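Local coordinates for protein actva-orf6 monooxygenase (Streptomyces coelicolor, PDB 1N5V) that probably catalyses a cofactor-free oxidation of an aromatic polyketide intermediate in antibiotic biosynthesis, with a tetracyclic quinone ligand bound in its pocket, at residues V11-F16 / V60-W65; Q36-E41 / V73-D78. All coordinates share one frame; numbering follows the deposited sequence.

Contact 1 of 2, residues V11-F16 / V60-W65; sequences VAVVTF and VNYAQW. With NOM (7-hydroxy-5-methyl-3,3a,5,11b-tetrahydro-1,4-dioxa-cyclopenta[a]anthracene-2,6,11-trione), chain C.
The ring of Y62 meets V11 obliquely: CG1 of V11 comes to 3.4 Å from CE1 of Y62, while CG2 of V11 sits near the hydroxyl. That hydroxyl is hydrogen-bonded to H51 of the second subunit, and the ring itself stacks on Y62 of that subunit. W65 and F16 instead turn their edges to the bound NOM. NE1 of W65 donates to NOM O2 at 2.9 Å with an angle of 152° at the hydrogen, and CZ of F16 lies near NOM O6. The strands run antiparallel as central neighbours in the four-stranded sheet of the ferredoxin-like ABM fold, a member of the dimeric alpha/beta-barrel clan. Two pairs of backbone bonds tie them, A12 with A63 and V14 with N61; N61 N reaches V14 O at 2.8 Å. A12, V14, N61 and A63 face the ligand: CB of A63 is 3.4 Å from NOM O2, and CG2 of V14 touches NOM C8 at 3.7 Å. With CG anti to the backbone N (chi1 175°), N61 brings ND2 to 3.3 Å from NOM C2. On the other face CG1 of V13 packs on CG1 of V60 at 3.9 Å.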
ATOM      1  N   VAL A  11      -4.211   8.152  -2.173  1.00 27.95           N
ATOM      2  CA  VAL A  11      -3.127   7.209  -2.169  1.00 24.46           C
ATOM      3  C   VAL A  11      -2.815   6.782  -3.584  1.00 25.85           C
ATOM      4  O   VAL A  11      -3.640   6.403  -4.415  1.00 27.63           O
ATOM      5  CB  VAL A  11      -3.507   5.998  -1.277  1.00 22.56           C
ATOM      6  CG1 VAL A  11      -2.495   4.843  -1.365  1.00 21.91           C
ATOM      7  CG2 VAL A  11      -3.657   6.400   0.189  1.00 20.89           C
ATOM      8  N   ALA A  12      -1.532   6.729  -3.874  1.00 26.39           N
ATOM      9  CA  ALA A  12      -0.955   6.210  -5.115  1.00 24.70           C
ATOM     10  C   ALA A  12      -0.056   5.035  -4.703  1.00 24.23           C
ATOM     11  O   ALA A  12       0.842   5.099  -3.859  1.00 23.46           O
ATOM     12  CB  ALA A  12      -0.151   7.298  -5.829  1.00 22.88           C
ATOM     13  N   VAL A  13      -0.305   3.882  -5.274  1.00 25.51           N
ATOM     14  CA  VAL A  13       0.479   2.672  -5.051  1.00 25.69           C
ATOM     15  C   VAL A  13       1.185   2.439  -6.379  1.00 26.21           C
ATOM     16  O   VAL A  13       0.543   2.151  -7.377  1.00 28.62           O
ATOM     17  CB  VAL A  13      -0.427   1.491  -4.705  1.00 25.13           C
ATOM     18  CG1 VAL A  13       0.416   0.232  -4.609  1.00 25.70           C
ATOM     19  CG2 VAL A  13      -1.192   1.778  -3.422  1.00 21.78           C
ATOM     20  N   VAL A  14       2.480   2.603  -6.398  1.00 25.65           N
ATOM     21  CA  VAL A  14       3.300   2.562  -7.582  1.00 25.84           C
ATOM     22  C   VAL A  14       4.253   1.374  -7.460  1.00 24.74           C
ATOM     23  O   VAL A  14       5.154   1.396  -6.638  1.00 24.21           O
ATOM     24  CB  VAL A  14       4.129   3.855  -7.759  1.00 26.54           C
ATOM     25  CG1 VAL A  14       4.868   3.862  -9.086  1.00 28.80           C
ATOM     26  CG2 VAL A  14       3.267   5.122  -7.698  1.00 26.45           C
ATOM     27  N   THR A  15       4.126   0.466  -8.386  1.00 24.99           N
ATOM     28  CA  THR A  15       4.902  -0.732  -8.547  1.00 25.72           C
ATOM     29  C   THR A  15       5.934  -0.698  -9.663  1.00 25.99           C
ATOM     30  O   THR A  15       5.532  -0.531 -10.823  1.00 25.71           O
ATOM     31  CB  THR A  15       3.961  -1.921  -8.859  1.00 24.77           C
ATOM     32  OG1 THR A  15       3.091  -2.012  -7.715  1.00 25.49           O
ATOM     33  CG2 THR A  15       4.720  -3.237  -8.935  1.00 26.40           C
ATOM     34  N   PHE A  16       7.200  -0.867  -9.314  1.00 24.15           N
ATOM     35  CA  PHE A  16       8.282  -0.857 -10.294  1.00 23.50           C
ATOM     36  C   PHE A  16       8.839  -2.270 -10.513  1.00 26.93           C
ATOM     37  O   PHE A  16       9.418  -2.835  -9.575  1.00 25.88           O
ATOM     38  CB  PHE A  16       9.484  -0.031  -9.772  1.00 20.88           C
ATOM     39  CG  PHE A  16       9.239   1.433  -9.551  1.00 20.64           C
ATOM     40  CD1 PHE A  16       8.627   1.846  -8.364  1.00 21.19           C
ATOM     41  CD2 PHE A  16       9.642   2.390 -10.461  1.00 20.18           C
ATOM     42  CE1 PHE A  16       8.333   3.183  -8.145  1.00 23.85           C
ATOM     43  CE2 PHE A  16       9.379   3.748 -10.227  1.00 20.67           C
ATOM     44  CZ  PHE A  16       8.710   4.141  -9.079  1.00 22.04           C
ATOM     45  N   VAL A  60       7.686  -1.375  -4.488  1.00 23.29           N
ATOM     46  CA  VAL A  60       6.364  -0.769  -4.406  1.00 22.49           C
ATOM     47  C   VAL A  60       6.390   0.480  -3.540  1.00 24.17           C
ATOM     48  O   VAL A  60       6.875   0.459  -2.405  1.00 26.08           O
ATOM     49  CB  VAL A  60       5.378  -1.757  -3.787  1.00 22.26           C
ATOM     50  CG1 VAL A  60       3.989  -1.104  -3.667  1.00 22.16           C
ATOM     51  CG2 VAL A  60       5.256  -3.043  -4.610  1.00 18.88           C
ATOM     52  N   ASN A  61       5.897   1.594  -3.992  1.00 23.24           N
ATOM     53  CA  ASN A  61       5.797   2.846  -3.239  1.00 22.68           C
ATOM     54  C   ASN A  61       4.315   3.002  -2.819  1.00 22.19           C
ATOM     55  O   ASN A  61       3.495   2.995  -3.707  1.00 19.00           O
ATOM     56  CB  ASN A  61       6.121   4.009  -4.196  1.00 23.87           C
ATOM     57  CG  ASN A  61       5.948   5.405  -3.641  1.00 24.85           C
ATOM     58  OD1 ASN A  61       5.868   5.630  -2.459  1.00 22.72           O
ATOM     59  ND2 ASN A  61       6.001   6.494  -4.414  1.00 26.26           N
ATOM     60  N   TYR A  62       3.966   3.136  -1.576  1.00 21.87           N
ATOM     61  CA  TYR A  62       2.684   3.447  -0.998  1.00 21.54           C
ATOM     62  C   TYR A  62       2.794   4.920  -0.598  1.00 20.75           C
ATOM     63  O   TYR A  62       3.625   5.204   0.278  1.00 21.22           O
ATOM     64  CB  TYR A  62       2.388   2.630   0.267  1.00 22.23           C
ATOM     65  CG  TYR A  62       1.060   2.913   0.915  1.00 21.20           C
ATOM     66  CD1 TYR A  62      -0.116   2.399   0.386  1.00 23.92           C
ATOM     67  CD2 TYR A  62       0.971   3.709   2.054  1.00 23.09           C
ATOM     68  CE1 TYR A  62      -1.395   2.654   0.953  1.00 21.67           C
ATOM     69  CE2 TYR A  62      -0.261   4.007   2.627  1.00 23.67           C
ATOM     70  CZ  TYR A  62      -1.408   3.471   2.059  1.00 23.67           C
ATOM     71  OH  TYR A  62      -2.611   3.795   2.614  1.00 26.93           O
ATOM     72  N   ALA A  63       2.208   5.800  -1.382  1.00 21.46           N
ATOM     73  CA  ALA A  63       2.328   7.234  -1.216  1.00 22.32           C
ATOM     74  C   ALA A  63       1.027   7.854  -0.719  1.00 23.74           C
ATOM     75  O   ALA A  63      -0.103   7.573  -1.185  1.00 25.41           O
ATOM     76  CB  ALA A  63       2.791   7.817  -2.530  1.00 18.92           C
ATOM     77  N   GLN A  64       1.118   8.675   0.300  1.00 22.50           N
ATOM     78  CA  GLN A  64      -0.041   9.303   0.953  1.00 23.79           C
ATOM     79  C   GLN A  64      -0.080  10.796   0.632  1.00 25.75           C
ATOM     80  O   GLN A  64       0.973  11.433   0.676  1.00 24.76           O
ATOM     81  CB  GLN A  64       0.109   9.182   2.479  1.00 25.40           C
ATOM     82  CG  GLN A  64      -0.158   7.848   3.122  1.00 24.46           C
ATOM     83  CD  GLN A  64       0.197   7.814   4.609  1.00 25.95           C
ATOM     84  OE1 GLN A  64       1.154   8.480   5.064  1.00 27.00           O
ATOM     85  NE2 GLN A  64      -0.508   7.035   5.428  1.00 24.85           N
ATOM     86  N   TRP A  65      -1.240  11.318   0.222  1.00 26.06           N
ATOM     87  CA  TRP A  65      -1.465  12.656  -0.193  1.00 27.87           C
ATOM     88  C   TRP A  65      -2.729  13.184   0.505  1.00 30.23           C
ATOM     89  O   TRP A  65      -3.621  12.380   0.774  1.00 29.38           O
ATOM     90  CB  TRP A  65      -1.704  12.860  -1.722  1.00 25.20           C
ATOM     91  CG  TRP A  65      -0.409  12.704  -2.442  1.00 25.19           C
ATOM     92  CD1 TRP A  65       0.141  11.499  -2.837  1.00 22.67           C
ATOM     93  CD2 TRP A  65       0.551  13.745  -2.743  1.00 24.66           C
ATOM     94  NE1 TRP A  65       1.376  11.769  -3.377  1.00 24.38           N
ATOM     95  CE2 TRP A  65       1.647  13.118  -3.359  1.00 23.90           C
ATOM     96  CE3 TRP A  65       0.589  15.102  -2.572  1.00 23.70           C
ATOM     97  CZ2 TRP A  65       2.746  13.808  -3.821  1.00 25.62           C
ATOM     98  CZ3 TRP A  65       1.681  15.829  -3.025  1.00 26.42           C
ATOM     99  CH2 TRP A  65       2.764  15.182  -3.638  1.00 27.58           C
TER
HETATM  100  C1  NOM C1001       6.213   9.945  -4.318  1.00 50.75           C
HETATM  101  C2  NOM C1001       6.782   9.484  -5.493  1.00 50.41           C
HETATM  102  C3  NOM C1001       5.955   9.164  -6.564  1.00 50.77           C
HETATM  103  C4  NOM C1001       4.561   9.298  -6.508  1.00 50.49           C
HETATM  104  C5  NOM C1001       4.022   9.773  -5.314  1.00 51.23           C
HETATM  105  C6  NOM C1001       4.838  10.110  -4.237  1.00 50.92           C
HETATM  106  C10 NOM C1001       6.518   8.677  -7.785  1.00 50.93           C
HETATM  107  C9  NOM C1001       5.689   8.340  -8.905  1.00 49.32           C
HETATM  108  C8  NOM C1001       4.288   8.474  -8.864  1.00 48.37           C
HETATM  109  C7  NOM C1001       3.725   8.968  -7.629  1.00 48.39           C
HETATM  110  O3  NOM C1001       2.511   9.073  -7.603  1.00 46.86           O
HETATM  111  O4  NOM C1001       7.728   8.522  -7.932  1.00 52.18           O
HETATM  112  O2  NOM C1001       2.656   9.897  -5.188  1.00 51.44           O
HETATM  113  C13 NOM C1001       6.331   7.878 -10.055  1.00 50.64           C
HETATM  114  C14 NOM C1001       5.396   7.171 -11.067  1.00 51.02           C
HETATM  115  O1  NOM C1001       4.098   7.654 -11.179  1.00 49.84           O
HETATM  116  C11 NOM C1001       3.535   8.134  -9.970  1.00 48.27           C
HETATM  117  C12 NOM C1001       2.057   7.847  -9.913  1.00 45.66           C
HETATM  118  C15 NOM C1001       6.166   6.974 -12.354  1.00 52.20           C
HETATM  119  C16 NOM C1001       7.640   7.114 -11.882  1.00 54.98           C
HETATM  120  O5  NOM C1001       8.535   6.825 -12.690  1.00 57.77           O
HETATM  121  O6  NOM C1001       7.850   7.515 -10.729  1.00 53.41           O

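Contact 2 of 2, residues Q36-E41 / V73-D78. With NOM (7-hydroxy-5-methyl-3,3a,5,11b-tetrahydro-1,4-dioxa-cyclopenta[a]anthracene-2,6,11-trione), chain C.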
ATOM      1  N   GLN A  36      14.765  13.320  -4.405  1.00 33.36           N
ATOM      2  CA  GLN A  36      13.450  13.956  -4.301  1.00 34.73           C
ATOM      3  C   GLN A  36      13.268  14.719  -2.992  1.00 35.04           C
ATOM      4  O   GLN A  36      12.166  14.778  -2.443  1.00 33.79           O
ATOM      5  CB  GLN A  36      12.319  12.983  -4.531  1.00 36.21           C
ATOM      6  CG  GLN A  36      12.180  11.827  -3.561  1.00 37.95           C
ATOM      7  CD  GLN A  36      11.011  10.974  -4.082  1.00 40.39           C
ATOM      8  OE1 GLN A  36      11.196   9.782  -4.383  1.00 42.84           O
ATOM      9  NE2 GLN A  36       9.852  11.598  -4.193  1.00 37.30           N
ATOM     10  N   GLU A  37      14.369  15.306  -2.543  1.00 33.95           N
ATOM     11  CA  GLU A  37      14.428  16.167  -1.398  1.00 35.23           C
ATOM     12  C   GLU A  37      13.373  17.281  -1.522  1.00 35.12           C
ATOM     13  O   GLU A  37      12.663  17.593  -0.579  1.00 32.92           O
ATOM     14  CB  GLU A  37      15.820  16.810  -1.349  1.00 36.24           C
ATOM     15  CG  GLU A  37      16.182  17.468  -0.027  1.00 40.59           C
ATOM     16  CD  GLU A  37      15.933  16.523   1.154  1.00 42.52           C
ATOM     17  OE1 GLU A  37      16.145  15.285   1.059  1.00 41.32           O
ATOM     18  OE2 GLU A  37      15.410  17.077   2.153  1.00 44.50           O
ATOM     19  N   TRP A  38      13.160  17.787  -2.756  1.00 34.49           N
ATOM     20  CA  TRP A  38      12.144  18.784  -2.983  1.00 33.52           C
ATOM     21  C   TRP A  38      10.744  18.322  -2.596  1.00 35.17           C
ATOM     22  O   TRP A  38       9.944  19.202  -2.224  1.00 34.33           O
ATOM     23  CB  TRP A  38      12.136  19.199  -4.459  1.00 30.89           C
ATOM     24  CG  TRP A  38      11.659  18.132  -5.402  1.00 31.31           C
ATOM     25  CD1 TRP A  38      12.449  17.219  -6.047  1.00 29.19           C
ATOM     26  CD2 TRP A  38      10.313  17.907  -5.863  1.00 29.21           C
ATOM     27  NE1 TRP A  38      11.643  16.412  -6.823  1.00 29.36           N
ATOM     28  CE2 TRP A  38      10.348  16.807  -6.736  1.00 28.57           C
ATOM     29  CE3 TRP A  38       9.093  18.533  -5.626  1.00 28.70           C
ATOM     30  CZ2 TRP A  38       9.207  16.296  -7.368  1.00 29.41           C
ATOM     31  CZ3 TRP A  38       7.955  18.022  -6.251  1.00 29.08           C
ATOM     32  CH2 TRP A  38       8.016  16.916  -7.101  1.00 28.14           C
ATOM     33  N   ILE A  39      10.400  17.026  -2.679  1.00 34.87           N
ATOM     34  CA  ILE A  39       9.014  16.636  -2.455  1.00 36.14           C
ATOM     35  C   ILE A  39       8.541  16.845  -1.030  1.00 36.56           C
ATOM     36  O   ILE A  39       7.366  17.136  -0.790  1.00 32.53           O
ATOM     37  CB  ILE A  39       8.697  15.187  -2.894  1.00 38.00           C
ATOM     38  CG1 ILE A  39       7.188  15.036  -3.162  1.00 38.83           C
ATOM     39  CG2 ILE A  39       9.094  14.203  -1.809  1.00 37.57           C
ATOM     40  CD1 ILE A  39       6.793  13.821  -3.969  1.00 40.40           C
ATOM     41  N   ARG A  40       9.470  16.660  -0.068  1.00 37.74           N
ATOM     42  CA  ARG A  40       9.173  16.732   1.340  1.00 38.70           C
ATOM     43  C   ARG A  40       8.470  18.021   1.713  1.00 40.00           C
ATOM     44  O   ARG A  40       7.559  17.955   2.531  1.00 41.54           O
ATOM     45  CB  ARG A  40      10.413  16.497   2.232  1.00 40.47           C
ATOM     46  CG  ARG A  40      11.207  15.236   2.041  1.00 42.68           C
ATOM     47  CD  ARG A  40      12.247  14.769   3.043  1.00 43.61           C
ATOM     48  NE  ARG A  40      13.270  15.802   3.288  1.00 44.84           N
ATOM     49  CZ  ARG A  40      13.030  16.688   4.278  1.00 47.37           C
ATOM     50  NH1 ARG A  40      11.902  16.553   4.997  1.00 47.22           N
ATOM     51  NH2 ARG A  40      13.858  17.681   4.587  1.00 47.54           N
ATOM     52  N   GLU A  41       8.781  19.187   1.158  1.00 42.70           N
ATOM     53  CA  GLU A  41       8.097  20.391   1.609  1.00 44.90           C
ATOM     54  C   GLU A  41       6.819  20.664   0.821  1.00 43.74           C
ATOM     55  O   GLU A  41       6.065  21.531   1.251  1.00 44.38           O
ATOM     56  CB  GLU A  41       8.967  21.617   1.484  1.00 48.72           C
ATOM     57  CG  GLU A  41      10.266  21.867   2.213  1.00 53.50           C
ATOM     58  CD  GLU A  41      10.954  23.066   1.551  1.00 58.12           C
ATOM     59  OE1 GLU A  41      10.931  23.171   0.280  1.00 60.61           O
ATOM     60  OE2 GLU A  41      11.517  23.950   2.236  1.00 59.31           O
ATOM     61  N   VAL A  73      -1.803  19.028  -8.633  1.00 39.32           N
ATOM     62  CA  VAL A  73      -1.162  20.335  -8.740  1.00 43.31           C
ATOM     63  C   VAL A  73       0.291  20.354  -8.271  1.00 43.82           C
ATOM     64  O   VAL A  73       1.229  20.827  -8.911  1.00 44.76           O
ATOM     65  CB  VAL A  73      -1.842  21.350  -7.798  1.00 45.73           C
ATOM     66  CG1 VAL A  73      -1.125  22.701  -7.908  1.00 46.91           C
ATOM     67  CG2 VAL A  73      -3.325  21.491  -8.070  1.00 46.66           C
ATOM     68  N   ASN A  74       0.428  19.860  -7.035  1.00 45.10           N
ATOM     69  CA  ASN A  74       1.723  19.917  -6.368  1.00 44.21           C
ATOM     70  C   ASN A  74       2.745  18.914  -6.820  1.00 42.84           C
ATOM     71  O   ASN A  74       3.926  19.178  -6.637  1.00 44.38           O
ATOM     72  CB  ASN A  74       1.498  19.787  -4.855  1.00 45.67           C
ATOM     73  CG  ASN A  74       1.136  21.217  -4.435  1.00 47.03           C
ATOM     74  OD1 ASN A  74       0.112  21.385  -3.782  1.00 46.26           O
ATOM     75  ND2 ASN A  74       2.061  22.067  -4.866  1.00 47.77           N
ATOM     76  N   PHE A  75       2.274  17.823  -7.401  1.00 40.05           N
ATOM     77  CA  PHE A  75       3.233  16.841  -7.872  1.00 37.27           C
ATOM     78  C   PHE A  75       3.064  16.626  -9.361  1.00 39.09           C
ATOM     79  O   PHE A  75       4.020  16.899 -10.083  1.00 39.46           O
ATOM     80  CB  PHE A  75       2.924  15.570  -7.092  1.00 35.87           C
ATOM     81  CG  PHE A  75       3.879  14.504  -7.495  1.00 34.71           C
ATOM     82  CD1 PHE A  75       5.156  14.503  -6.954  1.00 34.50           C
ATOM     83  CD2 PHE A  75       3.482  13.532  -8.399  1.00 33.17           C
ATOM     84  CE1 PHE A  75       6.021  13.500  -7.340  1.00 35.65           C
ATOM     85  CE2 PHE A  75       4.336  12.534  -8.769  1.00 34.16           C
ATOM     86  CZ  PHE A  75       5.618  12.517  -8.238  1.00 35.98           C
ATOM     87  N   GLY A  76       1.914  16.145  -9.830  1.00 39.05           N
ATOM     88  CA  GLY A  76       1.702  15.932 -11.247  1.00 41.08           C
ATOM     89  C   GLY A  76       1.982  17.124 -12.132  1.00 43.68           C
ATOM     90  O   GLY A  76       2.583  16.927 -13.193  1.00 45.38           O
ATOM     91  N   ALA A  77       1.677  18.363 -11.770  1.00 45.45           N
ATOM     92  CA  ALA A  77       1.949  19.509 -12.631  1.00 47.79           C
ATOM     93  C   ALA A  77       3.195  20.282 -12.233  1.00 48.12           C
ATOM     94  O   ALA A  77       3.288  21.480 -12.493  1.00 49.11           O
ATOM     95  CB  ALA A  77       0.797  20.515 -12.711  1.00 47.81           C
ATOM     96  N   ASP A  78       4.086  19.631 -11.515  1.00 47.82           N
ATOM     97  CA  ASP A  78       5.390  20.200 -11.187  1.00 46.78           C
ATOM     98  C   ASP A  78       6.297  19.472 -12.177  1.00 47.01           C
ATOM     99  O   ASP A  78       6.193  18.256 -12.365  1.00 46.74           O
ATOM    100  CB  ASP A  78       5.820  19.893  -9.775  1.00 46.94           C
ATOM    101  CG  ASP A  78       6.999  20.655  -9.234  1.00 47.81           C
ATOM    102  OD1 ASP A  78       6.888  21.228  -8.125  1.00 47.31           O
ATOM    103  OD2 ASP A  78       8.045  20.672  -9.919  1.00 49.87           O
TER
HETATM  104  C1  NOM C1001       6.213   9.945  -4.318  1.00 50.75           C
HETATM  105  C2  NOM C1001       6.782   9.484  -5.493  1.00 50.41           C
HETATM  106  C3  NOM C1001       5.955   9.164  -6.564  1.00 50.77           C
HETATM  107  C4  NOM C1001       4.561   9.298  -6.508  1.00 50.49           C
HETATM  108  C5  NOM C1001       4.022   9.773  -5.314  1.00 51.23           C
HETATM  109  C6  NOM C1001       4.838  10.110  -4.237  1.00 50.92           C
HETATM  110  C10 NOM C1001       6.518   8.677  -7.785  1.00 50.93           C
HETATM  111  C9  NOM C1001       5.689   8.340  -8.905  1.00 49.32           C
HETATM  112  C8  NOM C1001       4.288   8.474  -8.864  1.00 48.37           C
HETATM  113  C7  NOM C1001       3.725   8.968  -7.629  1.00 48.39           C
HETATM  114  O3  NOM C1001       2.511   9.073  -7.603  1.00 46.86           O
HETATM  115  O4  NOM C1001       7.728   8.522  -7.932  1.00 52.18           O
HETATM  116  O2  NOM C1001       2.656   9.897  -5.188  1.00 51.44           O
HETATM  117  C13 NOM C1001       6.331   7.878 -10.055  1.00 50.64           C
HETATM  118  C14 NOM C1001       5.396   7.171 -11.067  1.00 51.02           C
HETATM  119  O1  NOM C1001       4.098   7.654 -11.179  1.00 49.84           O
HETATM  120  C11 NOM C1001       3.535   8.134  -9.970  1.00 48.27           C
HETATM  121  C12 NOM C1001       2.057   7.847  -9.913  1.00 45.66           C
HETATM  122  C15 NOM C1001       6.166   6.974 -12.354  1.00 52.20           C
HETATM  123  C16 NOM C1001       7.640   7.114 -11.882  1.00 54.98           C
HETATM  124  O5  NOM C1001       8.535   6.825 -12.690  1.00 57.77           O
HETATM  125  O6  NOM C1001       7.850   7.515 -10.729  1.00 53.41           O
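I39 and F75 mark the closest backbone approach, their CA atoms 7.9 Å apart; 37-41 follows helical torsions but lacks the usual hydrogen-bond pattern, and helix 68-76 widens into a pi-type turn at its end, 73-76. No hydrogen bond crosses, so side chains do the joining. CD1 of I39 approaches the F75 ring obliquely, 3.5 Å from CD1 of F75. The W38 side chain crosses that of F75 at about a right angle and sets its CH2 3.7 Å from the same CD1 of F75. W38 is in turn backed by its own neighbour, for CB of I39 lies 4.2 Å above the indole plane, over its centre. Together the loop and the helix end lie over the ligand-binding face of the ABM sheet. F75, whose CG is anti to the backbone N (chi1 -179°), turns one face to the NOM rings, with NOM C5 offset toward the rim and CZ of F75 3.8 Å from NOM C3. I39 also reaches NOM through CD1, which is 3.9 Å from NOM C1. Further out, the D78 side chain runs alongside that of W38 in the opposite sense, its carboxylate tilted 35° from the indole plane, and OD1 of D78 lies 3.9 Å from CZ3 of W38. The same carboxylate makes a salt bridge to R80 and caps a backbone N just beyond the segment.

In the fold
Contacts 1 and 2 have centres about 14 Å apart and bound the same ligand pocket: the sheet strands of contact 1 make its floor, while contact 2 supplies part of its wall and roof. Their segments alternate along the chain, 11-16, 36-41, 60-65, 73-78, and strand 58-65 leads directly into helix 68-76, which carries the second half of contact 2. The two meet at W65, whose CH2 is 3.5 Å from CB of F75 and whose CZ2 packs near I39. Y71, on the same helix, adds a further hydrogen bond to NOM. Both contacts also reach the second subunit, so pocket and dimer interface share the same strands and loop.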